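Local structure of UDP-N-acetylmuramate--L-alanine ligase (Thermotoga maritima, 1J6U) at residues T126-M131 against F306-R312; H134-H138 against E301-F306; D328-H332 against F437-G441. The protein catalyses the ATP-dependent joining of L-alanine to UDP-N-acetylmuramate, a step in building bacterial cell-wall peptidoglycan. One frame throughout, in Å; residues are numbered along the deposited sequence.

Contact 1. Residues T126-M131 against F306-R312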
loop_
_atom_site.group_PDB
_atom_site.type_symbol
_atom_site.label_atom_id
_atom_site.label_comp_id
_atom_site.label_asym_id
_atom_site.label_seq_id
_atom_site.Cartn_x
_atom_site.Cartn_y
_atom_site.Cartn_z
ATOM N N THR A 126 -1.155 0.882 -4.146
ATOM C CA THR A 126 -0.279 -0.242 -3.820
ATOM C C THR A 126 -0.865 -1.576 -4.220
ATOM O O THR A 126 -0.143 -2.442 -4.735
ATOM C CB THR A 126 0.109 -0.243 -2.280
ATOM O OG1 THR A 126 0.597 1.049 -1.924
ATOM C CG2 THR A 126 1.208 -1.228 -1.983
ATOM N N THR A 127 -2.160 -1.766 -3.972
ATOM C CA THR A 127 -2.804 -3.025 -4.348
ATOM C C THR A 127 -2.805 -3.162 -5.881
ATOM O O THR A 127 -2.491 -4.245 -6.422
ATOM C CB THR A 127 -4.263 -3.117 -3.815
ATOM O OG1 THR A 127 -4.234 -3.424 -2.424
ATOM C CG2 THR A 127 -5.042 -4.239 -4.532
ATOM N N THR A 128 -3.150 -2.062 -6.560
ATOM C CA THR A 128 -3.189 -2.047 -8.025
ATOM C C THR A 128 -1.816 -2.395 -8.566
ATOM O O THR A 128 -1.676 -3.237 -9.466
ATOM C CB THR A 128 -3.649 -0.694 -8.537
ATOM O OG1 THR A 128 -5.016 -0.503 -8.140
ATOM C CG2 THR A 128 -3.538 -0.630 -10.084
ATOM N N THR A 129 -0.791 -1.781 -7.985
ATOM C CA THR A 129 0.571 -2.098 -8.390
ATOM C C THR A 129 0.901 -3.564 -8.154
ATOM O O THR A 129 1.567 -4.201 -8.966
ATOM C CB THR A 129 1.596 -1.300 -7.593
ATOM O OG1 THR A 129 1.297 0.093 -7.678
ATOM C CG2 THR A 129 2.975 -1.559 -8.129
ATOM N N ALA A 130 0.436 -4.100 -7.033
ATOM C CA ALA A 130 0.736 -5.487 -6.700
ATOM C C ALA A 130 0.030 -6.391 -7.716
ATOM O O ALA A 130 0.584 -7.421 -8.171
ATOM C CB ALA A 130 0.309 -5.794 -5.235
HETATM N N MSE A 131 -1.184 -5.992 -8.089
HETATM C CA MSE A 131 -1.941 -6.742 -9.085
HETATM C C MSE A 131 -1.178 -6.767 -10.432
HETATM O O MSE A 131 -0.993 -7.839 -11.007
HETATM C CB MSE A 131 -3.320 -6.139 -9.254
HETATM C CG MSE A 131 -4.228 -6.460 -8.154
HETATM SE SE MSE A 131 -5.901 -5.576 -8.370
HETATM C CE MSE A 131 -6.970 -6.704 -7.212
ATOM N N PHE A 306 -4.593 -13.621 -6.998
ATOM C CA PHE A 306 -3.895 -12.552 -6.315
ATOM C C PHE A 306 -4.162 -12.638 -4.841
ATOM O O PHE A 306 -5.306 -12.635 -4.458
ATOM C CB PHE A 306 -4.394 -11.224 -6.837
ATOM C CG PHE A 306 -3.818 -10.056 -6.144
ATOM C CD1 PHE A 306 -2.431 -9.846 -6.132
ATOM C CD2 PHE A 306 -4.658 -9.137 -5.532
ATOM C CE1 PHE A 306 -1.911 -8.736 -5.517
ATOM C CE2 PHE A 306 -4.150 -8.017 -4.918
ATOM C CZ PHE A 306 -2.768 -7.811 -4.905
ATOM N N ARG A 307 -3.113 -12.685 -4.016
ATOM C CA ARG A 307 -3.315 -12.835 -2.585
ATOM C C ARG A 307 -3.377 -11.585 -1.729
ATOM O O ARG A 307 -3.699 -11.651 -0.545
ATOM C CB ARG A 307 -2.346 -13.888 -2.028
ATOM C CG ARG A 307 -2.786 -15.299 -2.492
ATOM C CD ARG A 307 -1.905 -16.461 -2.034
ATOM N N GLY A 308 -3.148 -10.439 -2.348
ATOM C CA GLY A 308 -3.270 -9.186 -1.622
ATOM C C GLY A 308 -1.961 -8.696 -1.064
ATOM O O GLY A 308 -0.922 -9.379 -1.121
ATOM N N VAL A 309 -2.015 -7.500 -0.516
ATOM C CA VAL A 309 -0.839 -6.874 0.065
ATOM C C VAL A 309 -1.039 -6.811 1.546
ATOM O O VAL A 309 -2.153 -6.502 1.978
ATOM C CB VAL A 309 -0.716 -5.447 -0.395
ATOM C CG1 VAL A 309 0.506 -4.748 0.308
ATOM C CG2 VAL A 309 -0.621 -5.435 -1.886
ATOM N N HIS A 310 0.018 -7.073 2.328
ATOM C CA HIS A 310 -0.120 -6.986 3.798
ATOM C C HIS A 310 -0.659 -5.645 4.244
ATOM O O HIS A 310 -0.307 -4.583 3.710
ATOM C CB HIS A 310 1.195 -7.327 4.513
ATOM C CG HIS A 310 1.609 -8.761 4.305
ATOM N ND1 HIS A 310 2.720 -9.326 4.901
ATOM C CD2 HIS A 310 1.051 -9.743 3.549
ATOM C CE1 HIS A 310 2.829 -10.588 4.518
ATOM N NE2 HIS A 310 1.829 -10.866 3.698
ATOM N N ARG A 311 -1.605 -5.734 5.163
ATOM C CA ARG A 311 -2.307 -4.619 5.768
ATOM C C ARG A 311 -3.400 -4.061 4.901
ATOM O O ARG A 311 -3.968 -3.000 5.212
ATOM C CB ARG A 311 -1.368 -3.489 6.190
ATOM C CG ARG A 311 -0.308 -3.900 7.227
ATOM C CD ARG A 311 -0.436 -2.964 8.399
ATOM N NE ARG A 311 0.847 -2.417 8.764
ATOM C CZ ARG A 311 1.012 -1.381 9.572
ATOM N NH1 ARG A 311 -0.028 -0.750 10.134
ATOM N NH2 ARG A 311 2.241 -0.953 9.789
ATOM N N ARG A 312 -3.689 -4.718 3.790
ATOM C CA ARG A 312 -4.857 -4.253 3.006
ATOM C C ARG A 312 -5.788 -5.456 3.199
ATOM O O ARG A 312 -5.731 -6.427 2.455
ATOM C CB ARG A 312 -4.524 -4.022 1.530
ATOM C CG ARG A 312 -3.132 -3.547 1.299
ATOM C CD ARG A 312 -2.971 -2.055 1.482
ATOM N NE ARG A 312 -1.579 -1.824 1.842
ATOM C CZ ARG A 312 -0.919 -0.704 1.603
ATOM N NH1 ARG A 312 -1.527 0.309 1.002
ATOM N NH2 ARG A 312 0.353 -0.615 1.955
HETATM O O HOH W 1 -4.307 -6.310 -1.405
#
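This is a buried, largely apolar contact between the first turns of helix 125-138 and the loop running from helix 296-305 to strand 314-319, with no direct hydrogen bond joining the two. Phe306 supplies its broadest surface. With CG anti to the backbone N (chi1 176°), the ring reaches the helix, where Met131, a selenomethionine, crosses it at about a right angle: CG sits over one face, 3.7 Å from the ring centroid, and CE touches the CD2-CE2 side. Met131 SE is farther off and oblique, a Met-aromatic contact. Gly308 N lies over the opposite face of the ring, while the methyl of Ala130 meets the edge at CZ. Ala130 CB also presses on Val309 CG2 at 3.5 Å, which is tight packing for two carbons. Polar linkage is indirect: one water lies 3.1 Å from Thr127 OG1 and accepts a bond from Val309 N at 2.7 Å. Beyond it, the bent chain of Arg312 slides past Thr127 and lays one face of its guanidinium over CB and CG2 of Thr126, NH1 coming 3.7 Å from Thr126 CB. Val309 to Arg312 form a type II turn, closed by Arg312 N to Val309 O. Thr126 and Thr127 end the Gly121-Thr127 segment, the predicted ATP-binding P-loop of the Mur ligases, and the loop packed against them leads into the C-terminal domain.

Contact 2. Residues H134-H138 against E301-F306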
loop_
_atom_site.group_PDB
_atom_site.type_symbol
_atom_site.label_atom_id
_atom_site.label_comp_id
_atom_site.label_asym_id
_atom_site.label_seq_id
_atom_site.Cartn_x
_atom_site.Cartn_y
_atom_site.Cartn_z
ATOM N N HIS A 134 1.765 -8.883 -10.063
ATOM C CA HIS A 134 1.320 -10.271 -9.986
ATOM C C HIS A 134 0.946 -10.835 -11.388
ATOM O O HIS A 134 1.331 -11.949 -11.719
ATOM C CB HIS A 134 0.153 -10.350 -9.004
ATOM C CG HIS A 134 -0.524 -11.681 -8.958
ATOM N ND1 HIS A 134 0.012 -12.768 -8.305
ATOM C CD2 HIS A 134 -1.737 -12.079 -9.418
ATOM C CE1 HIS A 134 -0.842 -13.775 -8.352
ATOM N NE2 HIS A 134 -1.910 -13.382 -9.022
ATOM N N VAL A 135 0.183 -10.078 -12.181
ATOM C CA VAL A 135 -0.180 -10.470 -13.554
ATOM C C VAL A 135 1.110 -10.699 -14.383
ATOM O O VAL A 135 1.338 -11.771 -14.947
ATOM C CB VAL A 135 -1.001 -9.366 -14.261
ATOM C CG1 VAL A 135 -1.171 -9.703 -15.738
ATOM C CG2 VAL A 135 -2.379 -9.220 -13.610
ATOM N N LEU A 136 1.960 -9.690 -14.443
ATOM C CA LEU A 136 3.202 -9.817 -15.184
ATOM C C LEU A 136 3.993 -11.055 -14.728
ATOM O O LEU A 136 4.596 -11.772 -15.531
ATOM C CB LEU A 136 4.040 -8.535 -15.036
ATOM C CG LEU A 136 4.069 -7.497 -16.175
ATOM C CD1 LEU A 136 3.223 -7.963 -17.363
ATOM C CD2 LEU A 136 3.622 -6.156 -15.677
ATOM N N LYS A 137 3.990 -11.352 -13.446
ATOM C CA LYS A 137 4.739 -12.528 -13.029
ATOM C C LYS A 137 4.050 -13.803 -13.507
ATOM O O LYS A 137 4.710 -14.760 -13.904
ATOM C CB LYS A 137 4.886 -12.554 -11.501
ATOM C CG LYS A 137 5.999 -11.674 -10.949
ATOM C CD LYS A 137 5.844 -11.440 -9.420
ATOM C CE LYS A 137 5.848 -12.722 -8.569
ATOM N NZ LYS A 137 7.047 -13.600 -8.728
ATOM N N HIS A 138 2.715 -13.809 -13.473
ATOM C CA HIS A 138 1.950 -14.985 -13.851
ATOM C C HIS A 138 2.144 -15.250 -15.296
ATOM O O HIS A 138 2.216 -16.402 -15.708
ATOM C CB HIS A 138 0.483 -14.787 -13.586
ATOM C CG HIS A 138 -0.353 -15.983 -13.896
ATOM N ND1 HIS A 138 -0.435 -17.071 -13.057
ATOM C CD2 HIS A 138 -1.227 -16.223 -14.906
ATOM C CE1 HIS A 138 -1.333 -17.922 -13.525
ATOM N NE2 HIS A 138 -1.828 -17.429 -14.645
ATOM N N GLU A 301 -6.966 -15.322 -14.551
ATOM C CA GLU A 301 -6.593 -16.466 -13.735
ATOM C C GLU A 301 -5.667 -15.923 -12.618
ATOM O O GLU A 301 -5.799 -16.259 -11.433
ATOM C CB GLU A 301 -5.870 -17.453 -14.648
ATOM C CG GLU A 301 -5.355 -18.718 -14.036
ATOM C CD GLU A 301 -4.645 -19.570 -15.088
ATOM O OE1 GLU A 301 -4.203 -18.994 -16.115
ATOM O OE2 GLU A 301 -4.519 -20.800 -14.887
ATOM N N ALA A 302 -4.763 -15.045 -13.014
ATOM C CA ALA A 302 -3.832 -14.434 -12.114
ATOM C C ALA A 302 -4.608 -13.540 -11.132
ATOM O O ALA A 302 -4.393 -13.597 -9.913
ATOM C CB ALA A 302 -2.847 -13.614 -12.904
ATOM N N LEU A 303 -5.525 -12.726 -11.645
ATOM C CA LEU A 303 -6.239 -11.864 -10.748
ATOM C C LEU A 303 -7.022 -12.674 -9.760
ATOM O O LEU A 303 -7.165 -12.296 -8.603
ATOM C CB LEU A 303 -7.166 -10.894 -11.488
ATOM C CG LEU A 303 -6.459 -9.726 -12.195
ATOM C CD1 LEU A 303 -7.504 -8.960 -12.972
ATOM C CD2 LEU A 303 -5.721 -8.803 -11.207
ATOM N N GLU A 304 -7.525 -13.808 -10.194
ATOM C CA GLU A 304 -8.309 -14.603 -9.277
ATOM C C GLU A 304 -7.426 -15.134 -8.140
ATOM O O GLU A 304 -7.864 -15.241 -7.010
ATOM C CB GLU A 304 -8.984 -15.754 -10.019
ATOM C CG GLU A 304 -9.758 -16.655 -9.105
ATOM C CD GLU A 304 -10.758 -17.505 -9.837
ATOM O OE1 GLU A 304 -10.433 -17.979 -10.952
ATOM O OE2 GLU A 304 -11.866 -17.705 -9.285
ATOM N N GLU A 305 -6.175 -15.415 -8.453
ATOM C CA GLU A 305 -5.221 -15.943 -7.494
ATOM C C GLU A 305 -4.476 -14.890 -6.647
ATOM O O GLU A 305 -3.818 -15.235 -5.696
ATOM C CB GLU A 305 -4.198 -16.811 -8.250
ATOM C CG GLU A 305 -4.714 -18.216 -8.644
ATOM C CD GLU A 305 -3.792 -18.942 -9.658
ATOM O OE1 GLU A 305 -2.584 -18.603 -9.722
ATOM O OE2 GLU A 305 -4.276 -19.858 -10.381
ATOM N N PHE A 306 -4.593 -13.621 -6.998
ATOM C CA PHE A 306 -3.895 -12.552 -6.315
ATOM C C PHE A 306 -4.162 -12.638 -4.841
ATOM O O PHE A 306 -5.306 -12.635 -4.458
ATOM C CB PHE A 306 -4.394 -11.224 -6.837
ATOM C CG PHE A 306 -3.818 -10.056 -6.144
ATOM C CD1 PHE A 306 -2.431 -9.846 -6.132
ATOM C CD2 PHE A 306 -4.658 -9.137 -5.532
ATOM C CE1 PHE A 306 -1.911 -8.736 -5.517
ATOM C CE2 PHE A 306 -4.150 -8.017 -4.918
ATOM C CZ PHE A 306 -2.768 -7.811 -4.905
#
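His134 NE2 donates to Ala302 O at a short 2.6 Å. The bond is bent, 134° at the hydrogen, and although the oxygen lies in the plane of the imidazole, the donor stands well above the carbonyl plane. Ala302 O also takes a weak bond from Glu305 N, within the last turn of its own helix. The His134 ring is held from a second direction: CA of Phe306 lies over one face, 3.8 Å from the centroid, and Phe306 CD1 touches His134 CG at 3.9 Å, the two rings meeting obliquely. One turn on, His138 takes the same first torsion as His134, CG anti to the backbone N (chi1 -177°), and Ala302 CB lies over its face, 3.9 Å from the ring centroid. His138 NE2 makes a weak but nearly straight hydrogen bond of 3.2 Å to Glu301 OE1, the carboxylate turned steeply against the ring. This is a helix-helix crossing between the end of helix 125-138, which follows the predicted ATP loop, and helix 296-305, the last before the linker to the C-terminal domain; the short segments run 126° apart in direction with axes 9.1 Å apart, and the small Ala302 sits where they come close. Glu301 and Glu305 together would probably favour a protonated His138. Beside these polar contacts, Val135 CG2 meets Leu303 CD2 at 4.1 Å. Both residues are backed by helix 276-291, Val135 by Val285 and Phe289, Leu303 by Ile286, and Leu303 also reaches Leu269 and Leu271.

Contact 3. Residues D328-H332 against F437-G441; sequences DDYAH and FVGAG
Strands 324-329 and 433-438 run parallel here, Asp328 bridging with Phe437 and Asp329 with Val438, and Asp329 bonds to both flanks of Val438: its N donates to Phe437 O at 3.2 Å, and its O accepts from Gly439 N at 2.7 Å, in the carbonyl plane. One water donates to both Phe437 O and Asp328 OD1, tying side chain to backbone across the strands. The next turn is shaped by Asp329, whose OD1 accepts from Ala331 N at 2.9 Å in an Asx turn, met from above the carboxylate plane; OD2 is taken by Phe313 N. In the same turn Ala331 CB lies 3.6 Å from Val438 CG1. Just past the strand, the CB of Tyr330 points away from segment 437-441, yet an unusual chi1 of -128° swings the ring back so that its face lies over Ala440 CB, 4.1 Å from the centroid; the Tyr330 side chain also touches that of Arg311. Replacing this tyrosine with an alanine would probably open a gap over Ala440 CB and remove one of the side chains beside Arg311. Gly439 adopts backbone angles at which a CB would strike the preceding carbonyl. Both chains leave the C-terminal domain sheet at the C-terminal ends of these parallel strands, toward the predicted ATP site, where the side chain of His332 lies about 7 Å from that of Asp123. On one face, Asp328 and Phe437 meet helix 443-457, where Ser447 bonds to Asp328 OD1; on the other, Asp329 and Val438 pack on Leu340 of helix 334-347, while strands 314-319 and 352-357 flank the pair.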
loop_
_atom_site.group_PDB
_atom_site.type_symbol
_atom_site.label_atom_id
_atom_site.label_comp_id
_atom_site.label_asym_id
_atom_site.label_seq_id
_atom_site.Cartn_x
_atom_site.Cartn_y
_atom_site.Cartn_z
ATOM N N ASP A 328 -5.483 -7.632 9.485
ATOM C CA ASP A 328 -4.760 -6.351 9.508
ATOM C C ASP A 328 -5.180 -5.377 8.414
ATOM O O ASP A 328 -5.281 -5.738 7.243
ATOM C CB ASP A 328 -3.263 -6.585 9.352
ATOM C CG ASP A 328 -2.678 -7.335 10.514
ATOM O OD1 ASP A 328 -2.900 -6.872 11.639
ATOM O OD2 ASP A 328 -1.998 -8.366 10.322
ATOM N N ASP A 329 -5.417 -4.137 8.788
ATOM C CA ASP A 329 -5.764 -3.145 7.803
ATOM C C ASP A 329 -5.265 -1.767 8.191
ATOM O O ASP A 329 -5.464 -1.324 9.309
ATOM C CB ASP A 329 -7.261 -3.072 7.555
ATOM C CG ASP A 329 -7.579 -2.351 6.258
ATOM O OD1 ASP A 329 -7.865 -1.126 6.283
ATOM O OD2 ASP A 329 -7.501 -3.019 5.199
ATOM N N TYR A 330 -4.631 -1.121 7.217
ATOM C CA TYR A 330 -4.028 0.201 7.292
ATOM C C TYR A 330 -4.993 1.335 7.515
ATOM O O TYR A 330 -4.568 2.428 7.812
ATOM C CB TYR A 330 -3.327 0.489 5.966
ATOM C CG TYR A 330 -1.915 0.909 6.080
ATOM C CD1 TYR A 330 -1.103 0.399 7.095
ATOM C CD2 TYR A 330 -1.338 1.741 5.120
ATOM C CE1 TYR A 330 0.262 0.696 7.152
ATOM C CE2 TYR A 330 0.041 2.045 5.166
ATOM C CZ TYR A 330 0.831 1.510 6.190
ATOM O OH TYR A 330 2.188 1.745 6.243
ATOM N N ALA A 331 -6.287 1.109 7.354
ATOM C CA ALA A 331 -7.225 2.219 7.474
ATOM C C ALA A 331 -6.959 3.194 8.626
ATOM O O ALA A 331 -6.668 2.773 9.754
ATOM C CB ALA A 331 -8.656 1.685 7.562
ATOM N N HIS A 332 -7.073 4.494 8.340
ATOM C CA HIS A 332 -6.863 5.535 9.344
ATOM C C HIS A 332 -7.843 6.670 9.182
ATOM O O HIS A 332 -7.958 7.550 10.007
ATOM C CB HIS A 332 -5.451 6.077 9.265
ATOM C CG HIS A 332 -5.082 6.592 7.923
ATOM N ND1 HIS A 332 -4.514 5.792 6.952
ATOM C CD2 HIS A 332 -5.233 7.819 7.371
ATOM C CE1 HIS A 332 -4.334 6.508 5.858
ATOM N NE2 HIS A 332 -4.762 7.740 6.084
ATOM N N PHE A 437 -7.463 -5.546 13.449
ATOM C CA PHE A 437 -6.536 -4.600 14.030
ATOM C C PHE A 437 -6.282 -3.522 12.953
ATOM O O PHE A 437 -5.513 -3.711 12.008
ATOM C CB PHE A 437 -5.245 -5.294 14.397
ATOM C CG PHE A 437 -5.337 -6.060 15.645
ATOM C CD1 PHE A 437 -5.906 -7.325 15.653
ATOM C CD2 PHE A 437 -4.842 -5.526 16.835
ATOM C CE1 PHE A 437 -5.970 -8.055 16.829
ATOM C CE2 PHE A 437 -4.910 -6.252 18.014
ATOM C CZ PHE A 437 -5.469 -7.518 18.010
ATOM N N VAL A 438 -6.921 -2.381 13.143
ATOM C CA VAL A 438 -6.877 -1.291 12.201
ATOM C C VAL A 438 -6.002 -0.090 12.480
ATOM O O VAL A 438 -6.145 0.560 13.510
ATOM C CB VAL A 438 -8.286 -0.773 12.020
ATOM C CG1 VAL A 438 -8.328 0.265 10.884
ATOM C CG2 VAL A 438 -9.213 -1.975 11.800
ATOM N N GLY A 439 -5.130 0.229 11.531
ATOM C CA GLY A 439 -4.301 1.403 11.662
ATOM C C GLY A 439 -3.005 1.408 10.894
ATOM O O GLY A 439 -2.452 0.363 10.600
ATOM N N ALA A 440 -2.482 2.602 10.615
ATOM C CA ALA A 440 -1.253 2.721 9.841
ATOM C C ALA A 440 0.007 2.612 10.683
ATOM O O ALA A 440 1.107 2.408 10.158
ATOM C CB ALA A 440 -1.271 4.023 9.092
ATOM N N GLY A 441 -0.153 2.711 11.998
ATOM C CA GLY A 441 1.009 2.649 12.861
ATOM C C GLY A 441 1.386 1.358 13.541
ATOM O O GLY A 441 1.359 0.274 12.950
HETATM O O HOH W 2 -3.046 -4.291 12.089
#

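Overall arrangement
Contacts 1 and 2 share Phe306 and both use helix 125-138, contact 2 against helix 296-305 and contact 1 against the loop that follows it. Contact 1, near the centre of the molecule, is buried and relies on methyl and ring packing with a single bridging water; contact 2, about 17 Å from that centre, is partly exposed and uses histidine bonds at a helix end. Contact 3, partly buried, belongs to the C-terminal domain and is chiefly backbone pairing between strands, completed by turn geometry. It does not touch contact 2, but Arg311 links it to contact 1: its carbonyl probably accepts from Tyr330 N, and its guanidinium lies against the carbonyls of Gly439 to Gly441.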